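PDB 6K7Z: GH18 chiitnase from Pseudoalteromonas aurantia, which probably cleaves chitin internally as an endochitinase of glycoside hydrolase family 18, hydrolysing the beta-1,4 bonds between its N-acetylglucosamine units. Local coordinates for residues I74-G79 against D98-F103; I5-S10 against G111-Y116; A29-S34 against F39-S44; S136-L141 against I152-Q157. One frame throughout, in Å; residues are numbered along the deposited sequence.

How the contacts relate
The chain starts on the first strand of the barrel, where 5-10 opens contact 2. It then runs through the second strand, turns back through residues 34-40 and closes contact 3, a hairpin of 29-34 with 39-44. The third strand and the helix behind it close contact 1, with 18 residues between 74-79 and 98-103. Only then does 111-116 on the fourth strand close contact 2, a loop of 100 residues within which contacts 3 and 1 both nest, one after the other. Contact 4 follows in series, setting helix 130-144 against the fifth strand. Contact 2 spans the barrel interior; contacts 1 and 4 pack helices on the outside of the barrel wall.

Contact 1 of 4, residues I74-G79 against D98-F103; sequences ISFGGG and DSLASF
I74 and F103 meet where strand 71-77 of the barrel leans on helix 93-106, the helix that returns the chain to the next parallel strand. From CB outward, I74 stays against the ring. Its CB already lies 3.9 Å from F103 CE1. CG1 comes closest, 3.7 Å from that same ring carbon, and CD1 at the tip is again 3.9 Å from F103 CE1. The other branch, CG2, turns to the neighbouring ring atom and sits 4.0 Å from F103 CD1. Having CG1 anti to the backbone N (chi1 -175°) puts both branches against CD1 and CE1 from the same side of the ring plane, obliquely, and the two side chains cross at about a right angle.

One helical turn earlier, L100 reaches F76. Its CD2 methyl touches the root of the phenyl ring, 3.8 Å from F76 CG and equally near F76 CD1, while CD1 of the leucine hangs over one ring face, offset toward the rim and 4.2 Å above the plane. This pair also crosses roughly at right angles.

Around them the packing continues: L31, L41 and L43 of the hairpin touch these side chains, and L141 of helix 130-144 lies against L100. The backbones of I74 and F76 bond to strand 111-115, within the sheet.

Everything that passes between strand and helix is therefore carbon against carbon. Dispersion and the burial of apolar surface hold the helix to the barrel wall here, an attachment that depends on fit rather than on directed bonds, as expected of the layer between strands and helices in a TIM barrel.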
loop_
_atom_site.group_PDB
_atom_site.type_symbol
_atom_site.label_atom_id
_atom_site.label_comp_id
_atom_site.label_asym_id
_atom_site.label_seq_id
_atom_site.Cartn_x
_atom_site.Cartn_y
_atom_site.Cartn_z
ATOM N N ILE A 74 -6.255 2.699 6.769
ATOM C CA ILE A 74 -7.125 1.683 6.202
ATOM C C ILE A 74 -6.718 1.499 4.747
ATOM O O ILE A 74 -6.522 2.477 4.013
ATOM C CB ILE A 74 -8.615 2.059 6.353
ATOM C CG1 ILE A 74 -9.507 0.916 5.865
ATOM C CG2 ILE A 74 -8.968 3.390 5.651
ATOM C CD1 ILE A 74 -9.403 -0.345 6.720
ATOM N N SER A 75 -6.505 0.249 4.343
ATOM C CA SER A 75 -6.176 -0.042 2.959
ATOM C C SER A 75 -7.467 -0.331 2.207
ATOM O O SER A 75 -8.212 -1.254 2.564
ATOM C CB SER A 75 -5.210 -1.215 2.841
ATOM O OG SER A 75 -4.784 -1.353 1.501
ATOM N N PHE A 76 -7.714 0.454 1.163
ATOM C CA PHE A 76 -8.895 0.320 0.330
ATOM C C PHE A 76 -8.531 -0.421 -0.946
ATOM O O PHE A 76 -7.588 -0.035 -1.650
ATOM C CB PHE A 76 -9.465 1.688 -0.024
ATOM C CG PHE A 76 -10.560 1.623 -1.040
ATOM C CD1 PHE A 76 -11.778 1.045 -0.714
ATOM C CD2 PHE A 76 -10.363 2.113 -2.319
ATOM C CE1 PHE A 76 -12.789 0.974 -1.657
ATOM C CE2 PHE A 76 -11.374 2.055 -3.268
ATOM C CZ PHE A 76 -12.587 1.481 -2.936
ATOM N N GLY A 77 -9.279 -1.476 -1.245
ATOM C CA GLY A 77 -9.023 -2.217 -2.464
ATOM C C GLY A 77 -8.566 -3.637 -2.200
ATOM O O GLY A 77 -9.305 -4.435 -1.618
ATOM N N GLY A 78 -7.351 -3.972 -2.614
ATOM C CA GLY A 78 -6.881 -5.334 -2.510
ATOM C C GLY A 78 -7.121 -6.109 -3.790
ATOM O O GLY A 78 -7.839 -5.681 -4.701
ATOM N N GLY A 79 -6.482 -7.250 -3.871
ATOM C CA GLY A 79 -6.521 -8.047 -5.063
ATOM C C GLY A 79 -7.826 -8.678 -5.494
ATOM O O GLY A 79 -7.964 -9.056 -6.613
ATOM N N ASP A 98 -15.706 10.746 -0.080
ATOM C CA ASP A 98 -16.385 11.125 1.151
ATOM C C ASP A 98 -16.590 9.922 2.055
ATOM O O ASP A 98 -16.404 10.015 3.275
ATOM C CB ASP A 98 -17.729 11.782 0.839
ATOM C CG ASP A 98 -18.576 11.971 2.084
ATOM O OD1 ASP A 98 -18.296 12.916 2.854
ATOM O OD2 ASP A 98 -19.507 11.162 2.305
ATOM N N SER A 99 -16.968 8.780 1.477
ATOM C CA SER A 99 -17.103 7.563 2.276
ATOM C C SER A 99 -15.776 7.164 2.914
ATOM O O SER A 99 -15.725 6.796 4.095
ATOM C CB SER A 99 -17.642 6.429 1.408
ATOM O OG SER A 99 -18.911 6.765 0.871
ATOM N N LEU A 100 -14.687 7.211 2.142
ATOM C CA LEU A 100 -13.384 6.839 2.687
ATOM C C LEU A 100 -12.939 7.814 3.776
ATOM O O LEU A 100 -12.486 7.400 4.856
ATOM C CB LEU A 100 -12.344 6.779 1.566
ATOM C CG LEU A 100 -12.392 5.607 0.580
ATOM C CD1 LEU A 100 -11.396 5.838 -0.541
ATOM C CD2 LEU A 100 -12.089 4.289 1.266
ATOM N N ALA A 101 -13.034 9.117 3.496
ATOM C CA ALA A 101 -12.644 10.122 4.479
ATOM C C ALA A 101 -13.451 9.979 5.760
ATOM O O ALA A 101 -12.897 10.061 6.864
ATOM C CB ALA A 101 -12.808 11.530 3.896
ATOM N N SER A 102 -14.757 9.749 5.634
ATOM C CA SER A 102 -15.579 9.523 6.817
ATOM C C SER A 102 -15.111 8.297 7.587
ATOM O O SER A 102 -15.000 8.334 8.819
ATOM C CB SER A 102 -17.046 9.387 6.416
ATOM O OG SER A 102 -17.524 10.620 5.918
ATOM N N PHE A 103 -14.812 7.202 6.882
ATOM C CA PHE A 103 -14.338 6.015 7.584
ATOM C C PHE A 103 -13.062 6.312 8.354
ATOM O O PHE A 103 -12.914 5.890 9.507
ATOM C CB PHE A 103 -14.103 4.861 6.615
ATOM C CG PHE A 103 -13.737 3.578 7.307
ATOM C CD1 PHE A 103 -12.407 3.279 7.599
ATOM C CD2 PHE A 103 -14.717 2.670 7.668
ATOM C CE1 PHE A 103 -12.066 2.093 8.262
ATOM C CE2 PHE A 103 -14.386 1.488 8.314
ATOM C CZ PHE A 103 -13.053 1.204 8.614
#

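Contact 2 of 4, residues I5-S10 against G111-Y116; sequences ITYYNS and GVDIDY
Y7 and D113 meet across the inside of the barrel: the phenol OH donates to D113 OD2 over a short 2.6 Å. The oxygen is met on its syn side but 33° out of the carboxylate plane, and seen from the tyrosine it lies at the ring edge. Ring and carboxylate are turned 67° against each other. Because the ring stretches inward from strand 3-8, the link spans two strands that are not neighbours in the sheet, with 9.9 Å between Y7 CA and D113 CA. D115 comes in less intimately, its OD2 lying 4.3 Å from Y7 CE2 and oblique to the ring.

The next shell explains why D113 stands as it does. S75 OG bonds to the same OD2 that takes the tyrosine, and S153 OG bonds to OD1, so the third and fifth strands hold the group between them. At chi1 177° CG stands opposite the backbone N, and the carboxylate projects from the fourth strand into this ring of hydroxyls. N27 touches both Y7 and D113, A155 and N185 pack against the tyrosine, and F30 and Q187 touch D115.

D113 and D115 occupy the two inner aspartates of the DxxDxDxE signature of family 18, whose final glutamate is the usual general acid; here the motif probably serves the same role. Three hydroxyl groups on two carboxylate oxygens should leave D113 little freedom to rotate about its CB-CG bond. Y7, S75 and S153 would thus act as a second shell that keeps this buried polar group in one orientation at the presumed active site.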
loop_
_atom_site.group_PDB
_atom_site.type_symbol
_atom_site.label_atom_id
_atom_site.label_comp_id
_atom_site.label_asym_id
_atom_site.label_seq_id
_atom_site.Cartn_x
_atom_site.Cartn_y
_atom_site.Cartn_z
ATOM N N ILE A 5 6.857 -0.426 6.820
ATOM C CA ILE A 5 5.423 -0.498 6.595
ATOM C C ILE A 5 5.020 -1.963 6.516
ATOM O O ILE A 5 5.747 -2.786 5.949
ATOM C CB ILE A 5 5.042 0.268 5.315
ATOM C CG1 ILE A 5 5.540 1.713 5.430
ATOM C CG2 ILE A 5 3.526 0.228 5.061
ATOM C CD1 ILE A 5 5.134 2.589 4.317
ATOM N N THR A 6 3.868 -2.299 7.094
ATOM C CA THR A 6 3.357 -3.653 6.945
ATOM C C THR A 6 1.860 -3.597 6.719
ATOM O O THR A 6 1.193 -2.641 7.116
ATOM C CB THR A 6 3.687 -4.542 8.164
ATOM O OG1 THR A 6 3.263 -5.891 7.911
ATOM C CG2 THR A 6 3.030 -4.011 9.443
ATOM N N TYR A 7 1.337 -4.633 6.067
ATOM C CA TYR A 7 -0.099 -4.852 5.947
ATOM C C TYR A 7 -0.580 -5.854 6.986
ATOM O O TYR A 7 0.064 -6.878 7.225
ATOM C CB TYR A 7 -0.479 -5.366 4.562
ATOM C CG TYR A 7 -0.429 -4.312 3.489
ATOM C CD1 TYR A 7 0.786 -3.964 2.898
ATOM C CD2 TYR A 7 -1.578 -3.663 3.078
ATOM C CE1 TYR A 7 0.857 -2.991 1.936
ATOM C CE2 TYR A 7 -1.521 -2.678 2.095
ATOM C CZ TYR A 7 -0.299 -2.356 1.535
ATOM O OH TYR A 7 -0.212 -1.394 0.571
ATOM N N TYR A 8 -1.726 -5.564 7.595
ATOM C CA TYR A 8 -2.345 -6.478 8.543
ATOM C C TYR A 8 -3.644 -6.980 7.925
ATOM O O TYR A 8 -4.621 -6.235 7.835
ATOM C CB TYR A 8 -2.583 -5.790 9.881
ATOM C CG TYR A 8 -3.057 -6.730 10.968
ATOM C CD1 TYR A 8 -2.143 -7.473 11.692
ATOM C CD2 TYR A 8 -4.404 -6.868 11.273
ATOM C CE1 TYR A 8 -2.540 -8.325 12.698
ATOM C CE2 TYR A 8 -4.815 -7.743 12.291
ATOM C CZ TYR A 8 -3.867 -8.471 12.989
ATOM O OH TYR A 8 -4.223 -9.344 14.014
ATOM N N ASN A 9 -3.644 -8.243 7.499
ATOM C CA ASN A 9 -4.843 -8.898 6.978
ATOM C C ASN A 9 -5.136 -10.134 7.810
ATOM O O ASN A 9 -6.139 -10.154 8.527
ATOM C CB ASN A 9 -4.665 -9.228 5.493
ATOM C CG ASN A 9 -5.932 -9.792 4.848
ATOM O OD1 ASN A 9 -5.942 -10.929 4.388
ATOM N ND2 ASN A 9 -6.995 -8.992 4.794
ATOM N N SER A 10 -4.284 -11.163 7.761
ATOM C CA SER A 10 -4.422 -12.310 8.648
ATOM C C SER A 10 -4.233 -11.892 10.102
ATOM O O SER A 10 -3.390 -11.048 10.421
ATOM C CB SER A 10 -3.398 -13.388 8.293
ATOM O OG SER A 10 -3.206 -14.260 9.398
ATOM N N GLY A 111 -5.194 7.852 7.861
ATOM C CA GLY A 111 -5.278 8.028 6.428
ATOM C C GLY A 111 -5.619 6.730 5.720
ATOM O O GLY A 111 -6.155 5.796 6.315
ATOM N N VAL A 112 -5.316 6.701 4.422
ATOM C CA VAL A 112 -5.774 5.651 3.520
ATOM C C VAL A 112 -4.604 5.169 2.684
ATOM O O VAL A 112 -3.798 5.969 2.201
ATOM C CB VAL A 112 -6.901 6.127 2.582
ATOM C CG1 VAL A 112 -7.365 4.984 1.675
ATOM C CG2 VAL A 112 -8.064 6.651 3.364
ATOM N N ASP A 113 -4.540 3.861 2.489
ATOM C CA ASP A 113 -3.687 3.235 1.495
ATOM C C ASP A 113 -4.581 2.752 0.363
ATOM O O ASP A 113 -5.552 2.037 0.606
ATOM C CB ASP A 113 -2.923 2.065 2.116
ATOM C CG ASP A 113 -2.063 1.315 1.117
ATOM O OD1 ASP A 113 -1.078 1.891 0.598
ATOM O OD2 ASP A 113 -2.352 0.119 0.874
ATOM N N ILE A 114 -4.278 3.161 -0.863
ATOM C CA ILE A 114 -5.093 2.813 -2.017
ATOM C C ILE A 114 -4.396 1.638 -2.680
ATOM O O ILE A 114 -3.436 1.812 -3.432
ATOM C CB ILE A 114 -5.278 3.996 -2.970
ATOM C CG1 ILE A 114 -6.100 5.082 -2.265
ATOM C CG2 ILE A 114 -5.943 3.547 -4.265
ATOM C CD1 ILE A 114 -6.039 6.413 -2.957
ATOM N N ASP A 115 -4.862 0.429 -2.369
ATOM C CA ASP A 115 -4.248 -0.785 -2.898
ATOM C C ASP A 115 -5.015 -1.194 -4.152
ATOM O O ASP A 115 -5.849 -2.102 -4.149
ATOM C CB ASP A 115 -4.242 -1.876 -1.838
ATOM C CG ASP A 115 -3.485 -3.125 -2.273
ATOM O OD1 ASP A 115 -2.977 -3.170 -3.415
ATOM O OD2 ASP A 115 -3.385 -4.073 -1.464
ATOM N N TYR A 116 -4.703 -0.507 -5.244
ATOM C CA TYR A 116 -5.421 -0.629 -6.510
ATOM C C TYR A 116 -4.672 -1.584 -7.436
ATOM O O TYR A 116 -3.503 -1.348 -7.759
ATOM C CB TYR A 116 -5.558 0.750 -7.145
ATOM C CG TYR A 116 -6.220 0.790 -8.497
ATOM C CD1 TYR A 116 -7.587 0.934 -8.605
ATOM C CD2 TYR A 116 -5.466 0.725 -9.670
ATOM C CE1 TYR A 116 -8.204 1.000 -9.843
ATOM C CE2 TYR A 116 -6.076 0.792 -10.921
ATOM C CZ TYR A 116 -7.449 0.936 -10.995
ATOM O OH TYR A 116 -8.083 1.012 -12.221
#

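Contact 3 of 4, residues A29-S34 against F39-S44; sequences AFLSSS and FNLVLS
F30 and S44 begin the ladder of a two-stranded antiparallel beta hairpin that extends the second strand of the barrel beyond its parallel wall. Each bonds to the other's backbone: F30 N donates to S44 O (3.0 Å) from well above the carbonyl plane, 41° out of it; the peptide joining A29 to F30 is cis. S44 N returns the bond to F30 O at 2.9 Å. Next comes the hydrogen-bonded pair S32 and V42, where V42 N reaches S32 O at 2.7 Å, nearly straight at 167°. The last rung is S34 N to N40 O.

L31 and L43, a non-hydrogen-bonded pair, send their side chains to the face covered by helix 93-106; L31 CD1 touches L43 CD2 at 3.7 Å. L31 turns its own backbone N and O outward to S75 and G77 of the neighbouring strand, so both edges of strand 25-33 are used here.

The loop end is tied by hydroxyls: S33 OG to P38 O and S34 OG to N37 O.

On the face bearing S32 and V42, one water bridges the two strands. It donates to V42 O, which also accepts S32 N, and weakly to F30 O; besides these it is hydrogen-bonded to S32 OG at 2.8 Å and to S44 OG at 2.7 Å.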
loop_
_atom_site.group_PDB
_atom_site.type_symbol
_atom_site.label_atom_id
_atom_site.label_comp_id
_atom_site.label_asym_id
_atom_site.label_seq_id
_atom_site.Cartn_x
_atom_site.Cartn_y
_atom_site.Cartn_z
ATOM N N ALA A 29 -5.880 -4.139 6.306
ATOM C CA ALA A 29 -6.421 -4.663 5.053
ATOM C C ALA A 29 -7.617 -5.599 5.299
ATOM O O ALA A 29 -7.462 -6.577 6.019
ATOM C CB ALA A 29 -5.316 -5.416 4.307
ATOM N N PHE A 30 -8.788 -5.375 4.696
ATOM C CA PHE A 30 -9.079 -4.340 3.712
ATOM C C PHE A 30 -10.455 -3.728 3.943
ATOM O O PHE A 30 -11.324 -4.295 4.612
ATOM C CB PHE A 30 -9.082 -4.893 2.279
ATOM C CG PHE A 30 -7.738 -5.297 1.760
ATOM C CD1 PHE A 30 -6.831 -4.343 1.341
ATOM C CD2 PHE A 30 -7.403 -6.637 1.645
ATOM C CE1 PHE A 30 -5.580 -4.723 0.839
ATOM C CE2 PHE A 30 -6.165 -7.022 1.153
ATOM C CZ PHE A 30 -5.258 -6.064 0.745
ATOM N N LEU A 31 -10.655 -2.584 3.318
ATOM C CA LEU A 31 -11.975 -2.022 3.081
ATOM C C LEU A 31 -12.191 -2.067 1.576
ATOM O O LEU A 31 -11.283 -1.711 0.818
ATOM C CB LEU A 31 -12.043 -0.591 3.612
ATOM C CG LEU A 31 -13.364 0.172 3.549
ATOM C CD1 LEU A 31 -14.383 -0.444 4.489
ATOM C CD2 LEU A 31 -13.111 1.633 3.892
ATOM N N SER A 32 -13.354 -2.543 1.130
ATOM C CA SER A 32 -13.555 -2.676 -0.311
ATOM C C SER A 32 -15.040 -2.612 -0.646
ATOM O O SER A 32 -15.896 -2.542 0.233
ATOM C CB SER A 32 -12.914 -3.971 -0.852
ATOM O OG SER A 32 -13.522 -5.136 -0.324
ATOM N N SER A 33 -15.335 -2.617 -1.944
ATOM C CA SER A 33 -16.722 -2.560 -2.392
ATOM C C SER A 33 -17.454 -3.855 -2.060
ATOM O O SER A 33 -16.894 -4.948 -2.171
ATOM C CB SER A 33 -16.781 -2.323 -3.900
ATOM O OG SER A 33 -16.377 -1.006 -4.240
ATOM N N SER A 34 -18.720 -3.733 -1.673
ATOM C CA SER A 34 -19.570 -4.914 -1.614
ATOM C C SER A 34 -19.925 -5.353 -3.028
ATOM O O SER A 34 -19.955 -4.544 -3.958
ATOM C CB SER A 34 -20.850 -4.637 -0.823
ATOM O OG SER A 34 -21.784 -3.911 -1.595
ATOM N N PHE A 39 -20.682 1.327 -3.972
ATOM C CA PHE A 39 -20.448 2.472 -3.107
ATOM C C PHE A 39 -20.645 2.148 -1.637
ATOM O O PHE A 39 -20.304 2.982 -0.793
ATOM C CB PHE A 39 -21.343 3.639 -3.515
ATOM C CG PHE A 39 -20.942 4.262 -4.814
ATOM C CD1 PHE A 39 -19.979 5.258 -4.845
ATOM C CD2 PHE A 39 -21.497 3.830 -6.008
ATOM C CE1 PHE A 39 -19.585 5.829 -6.053
ATOM C CE2 PHE A 39 -21.110 4.399 -7.222
ATOM C CZ PHE A 39 -20.153 5.398 -7.242
ATOM N N ASN A 40 -21.171 0.969 -1.313
ATOM C CA ASN A 40 -21.201 0.476 0.060
ATOM C C ASN A 40 -19.889 -0.254 0.323
ATOM O O ASN A 40 -19.616 -1.293 -0.291
ATOM C CB ASN A 40 -22.390 -0.455 0.287
ATOM C CG ASN A 40 -23.722 0.258 0.174
ATOM O OD1 ASN A 40 -23.792 1.486 0.258
ATOM N ND2 ASN A 40 -24.791 -0.512 -0.022
ATOM N N LEU A 41 -19.082 0.280 1.232
ATOM C CA LEU A 41 -17.752 -0.259 1.508
ATOM C C LEU A 41 -17.814 -1.198 2.710
ATOM O O LEU A 41 -18.400 -0.852 3.742
ATOM C CB LEU A 41 -16.757 0.874 1.762
ATOM C CG LEU A 41 -16.737 1.953 0.671
ATOM C CD1 LEU A 41 -15.609 2.960 0.895
ATOM C CD2 LEU A 41 -16.639 1.322 -0.706
ATOM N N VAL A 42 -17.207 -2.383 2.579
ATOM C CA VAL A 42 -17.259 -3.388 3.638
ATOM C C VAL A 42 -15.846 -3.798 4.027
ATOM O O VAL A 42 -14.931 -3.829 3.195
ATOM C CB VAL A 42 -18.078 -4.635 3.231
ATOM C CG1 VAL A 42 -19.544 -4.264 2.980
ATOM C CG2 VAL A 42 -17.465 -5.295 2.008
ATOM N N LEU A 43 -15.684 -4.132 5.306
ATOM C CA LEU A 43 -14.422 -4.592 5.859
ATOM C C LEU A 43 -14.267 -6.096 5.689
ATOM O O LEU A 43 -15.241 -6.851 5.709
ATOM C CB LEU A 43 -14.324 -4.245 7.346
ATOM C CG LEU A 43 -14.201 -2.766 7.694
ATOM C CD1 LEU A 43 -14.507 -2.550 9.184
ATOM C CD2 LEU A 43 -12.800 -2.267 7.351
ATOM N N SER A 44 -13.017 -6.521 5.518
ATOM C CA SER A 44 -12.645 -7.924 5.480
ATOM C C SER A 44 -11.322 -8.082 6.214
ATOM O O SER A 44 -10.578 -7.118 6.402
ATOM C CB SER A 44 -12.519 -8.448 4.046
ATOM O OG SER A 44 -11.560 -7.701 3.318
HETATM O O HOH W 1 -13.253 -5.771 2.350
#

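Contact 4 of 4, residues S136-L141 against I152-Q157; sequences SLTQEL and ISHAPQ
T138 and H154 face each other inside a beta-alpha-beta crossover of the TIM barrel, in which helix 130-144 carries the chain from strand 111-115 to strand 151-154. The local helix and strand axes run almost antiparallel and come no closer than 10.3 Å, leaving side chains to fill the interval.

The imidazole presents its edge. H154 NE2 donates to T138 OG1 at 3.0 Å, and the hydroxyl oxygen lies close to the ring plane, only 11° out of it. The bond is nevertheless bent, with 130° at the hydrogen, so it is probably a modest one. T138 OG1 sits beside its own backbone N (chi1 -65°), where it can also reach back one helical turn to L134 O, the stronger partner of this hydroxyl. The other ring nitrogen is held too: ND1 is hydrogen-bonded to Y170 OH, and the two rings meet with their planes steeply inclined. Both ring nitrogens are thus engaged, which sets the rotation of the buried histidine.

Two residues before H154, I152 points toward the helix. Its chain is extended from CB onward, and its terminal methyl CD1 meets L141 at CB and CG, the two side chains crossing obliquely. L141 itself turns toward L100 and I114, closing the space between this helix, helix 93-106 and the strand before it. In this apolar half of the contact, I152 CD1 is 3.8 Å from L141 CB and 4.0 Å from L141 CG.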
loop_
_atom_site.group_PDB
_atom_site.type_symbol
_atom_site.label_atom_id
_atom_site.label_comp_id
_atom_site.label_asym_id
_atom_site.label_seq_id
_atom_site.Cartn_x
_atom_site.Cartn_y
_atom_site.Cartn_z
ATOM N N SER A 136 -8.383 11.435 -9.949
ATOM C CA SER A 136 -9.531 12.103 -9.330
ATOM C C SER A 136 -9.740 11.646 -7.892
ATOM O O SER A 136 -10.006 12.467 -7.006
ATOM C CB SER A 136 -10.795 11.854 -10.156
ATOM O OG SER A 136 -11.927 12.409 -9.492
ATOM N N LEU A 137 -9.659 10.336 -7.641
ATOM C CA LEU A 137 -9.816 9.853 -6.273
ATOM C C LEU A 137 -8.768 10.465 -5.347
ATOM O O LEU A 137 -9.091 10.896 -4.234
ATOM C CB LEU A 137 -9.740 8.328 -6.232
ATOM C CG LEU A 137 -9.847 7.733 -4.827
ATOM C CD1 LEU A 137 -11.188 8.076 -4.186
ATOM C CD2 LEU A 137 -9.609 6.213 -4.844
ATOM N N THR A 138 -7.511 10.537 -5.797
ATOM C CA THR A 138 -6.481 11.129 -4.949
ATOM C C THR A 138 -6.794 12.588 -4.638
ATOM O O THR A 138 -6.705 13.011 -3.481
ATOM C CB THR A 138 -5.105 10.994 -5.603
ATOM O OG1 THR A 138 -4.752 9.607 -5.698
ATOM C CG2 THR A 138 -4.049 11.710 -4.775
ATOM N N GLN A 139 -7.215 13.358 -5.646
ATOM C CA GLN A 139 -7.503 14.769 -5.428
ATOM C C GLN A 139 -8.649 14.946 -4.441
ATOM O O GLN A 139 -8.571 15.763 -3.516
ATOM C CB GLN A 139 -7.829 15.446 -6.759
ATOM C CG GLN A 139 -6.615 15.689 -7.645
ATOM C CD GLN A 139 -6.989 16.165 -9.039
ATOM O OE1 GLN A 139 -8.098 15.927 -9.514
ATOM N NE2 GLN A 139 -6.052 16.833 -9.707
ATOM N N GLU A 140 -9.728 14.183 -4.624
ATOM C CA GLU A 140 -10.891 14.335 -3.760
ATOM C C GLU A 140 -10.591 13.870 -2.345
ATOM O O GLU A 140 -11.086 14.450 -1.371
ATOM C CB GLU A 140 -12.071 13.559 -4.339
ATOM C CG GLU A 140 -12.486 14.021 -5.715
ATOM C CD GLU A 140 -13.209 15.349 -5.674
ATOM O OE1 GLU A 140 -13.456 15.867 -4.555
ATOM O OE2 GLU A 140 -13.547 15.859 -6.756
ATOM N N LEU A 141 -9.786 12.821 -2.213
ATOM C CA LEU A 141 -9.421 12.335 -0.890
ATOM C C LEU A 141 -8.526 13.338 -0.173
ATOM O O LEU A 141 -8.718 13.612 1.020
ATOM C CB LEU A 141 -8.735 10.978 -1.034
ATOM C CG LEU A 141 -8.806 9.892 0.034
ATOM C CD1 LEU A 141 -10.198 9.730 0.593
ATOM C CD2 LEU A 141 -8.333 8.585 -0.598
ATOM N N ILE A 152 -1.963 9.597 2.508
ATOM C CA ILE A 152 -2.551 8.895 1.372
ATOM C C ILE A 152 -1.403 8.182 0.678
ATOM O O ILE A 152 -0.505 8.832 0.131
ATOM C CB ILE A 152 -3.276 9.829 0.393
ATOM C CG1 ILE A 152 -4.425 10.554 1.094
ATOM C CG2 ILE A 152 -3.825 9.031 -0.790
ATOM C CD1 ILE A 152 -5.152 11.550 0.189
ATOM N N SER A 153 -1.409 6.858 0.728
ATOM C CA SER A 153 -0.462 6.063 -0.036
ATOM C C SER A 153 -1.214 5.277 -1.098
ATOM O O SER A 153 -2.444 5.163 -1.059
ATOM C CB SER A 153 0.330 5.122 0.884
ATOM O OG SER A 153 -0.518 4.229 1.580
ATOM N N HIS A 154 -0.465 4.794 -2.090
ATOM C CA HIS A 154 -0.929 3.823 -3.076
ATOM C C HIS A 154 0.020 2.635 -3.042
ATOM O O HIS A 154 1.138 2.747 -2.544
ATOM C CB HIS A 154 -0.952 4.390 -4.505
ATOM C CG HIS A 154 -1.946 5.484 -4.724
ATOM N ND1 HIS A 154 -2.965 5.381 -5.644
ATOM C CD2 HIS A 154 -2.057 6.713 -4.171
ATOM C CE1 HIS A 154 -3.666 6.503 -5.647
ATOM N NE2 HIS A 154 -3.142 7.322 -4.753
ATOM N N ALA A 155 -0.400 1.509 -3.623
ATOM C CA ALA A 155 0.394 0.272 -3.591
ATOM C C ALA A 155 0.528 -0.321 -4.989
ATOM O O ALA A 155 0.046 -1.430 -5.260
ATOM C CB ALA A 155 -0.211 -0.746 -2.622
ATOM N N PRO A 156 1.199 0.384 -5.898
ATOM C CA PRO A 156 1.286 -0.088 -7.281
ATOM C C PRO A 156 2.231 -1.266 -7.445
ATOM O O PRO A 156 3.149 -1.501 -6.655
ATOM C CB PRO A 156 1.817 1.132 -8.032
ATOM C CG PRO A 156 2.630 1.849 -7.010
ATOM C CD PRO A 156 1.883 1.680 -5.726
ATOM N N GLN A 157 1.998 -1.991 -8.497
ATOM C CA GLN A 157 2.906 -3.027 -8.958
ATOM C C GLN A 157 3.878 -2.449 -9.982
ATOM O O GLN A 157 3.597 -1.415 -10.595
ATOM C CB GLN A 157 2.105 -4.179 -9.549
ATOM C CG GLN A 157 1.248 -4.852 -8.488
ATOM C CD GLN A 157 0.153 -5.698 -9.077
ATOM O OE1 GLN A 157 0.415 -6.733 -9.694
ATOM N NE2 GLN A 157 -1.085 -5.262 -8.895
#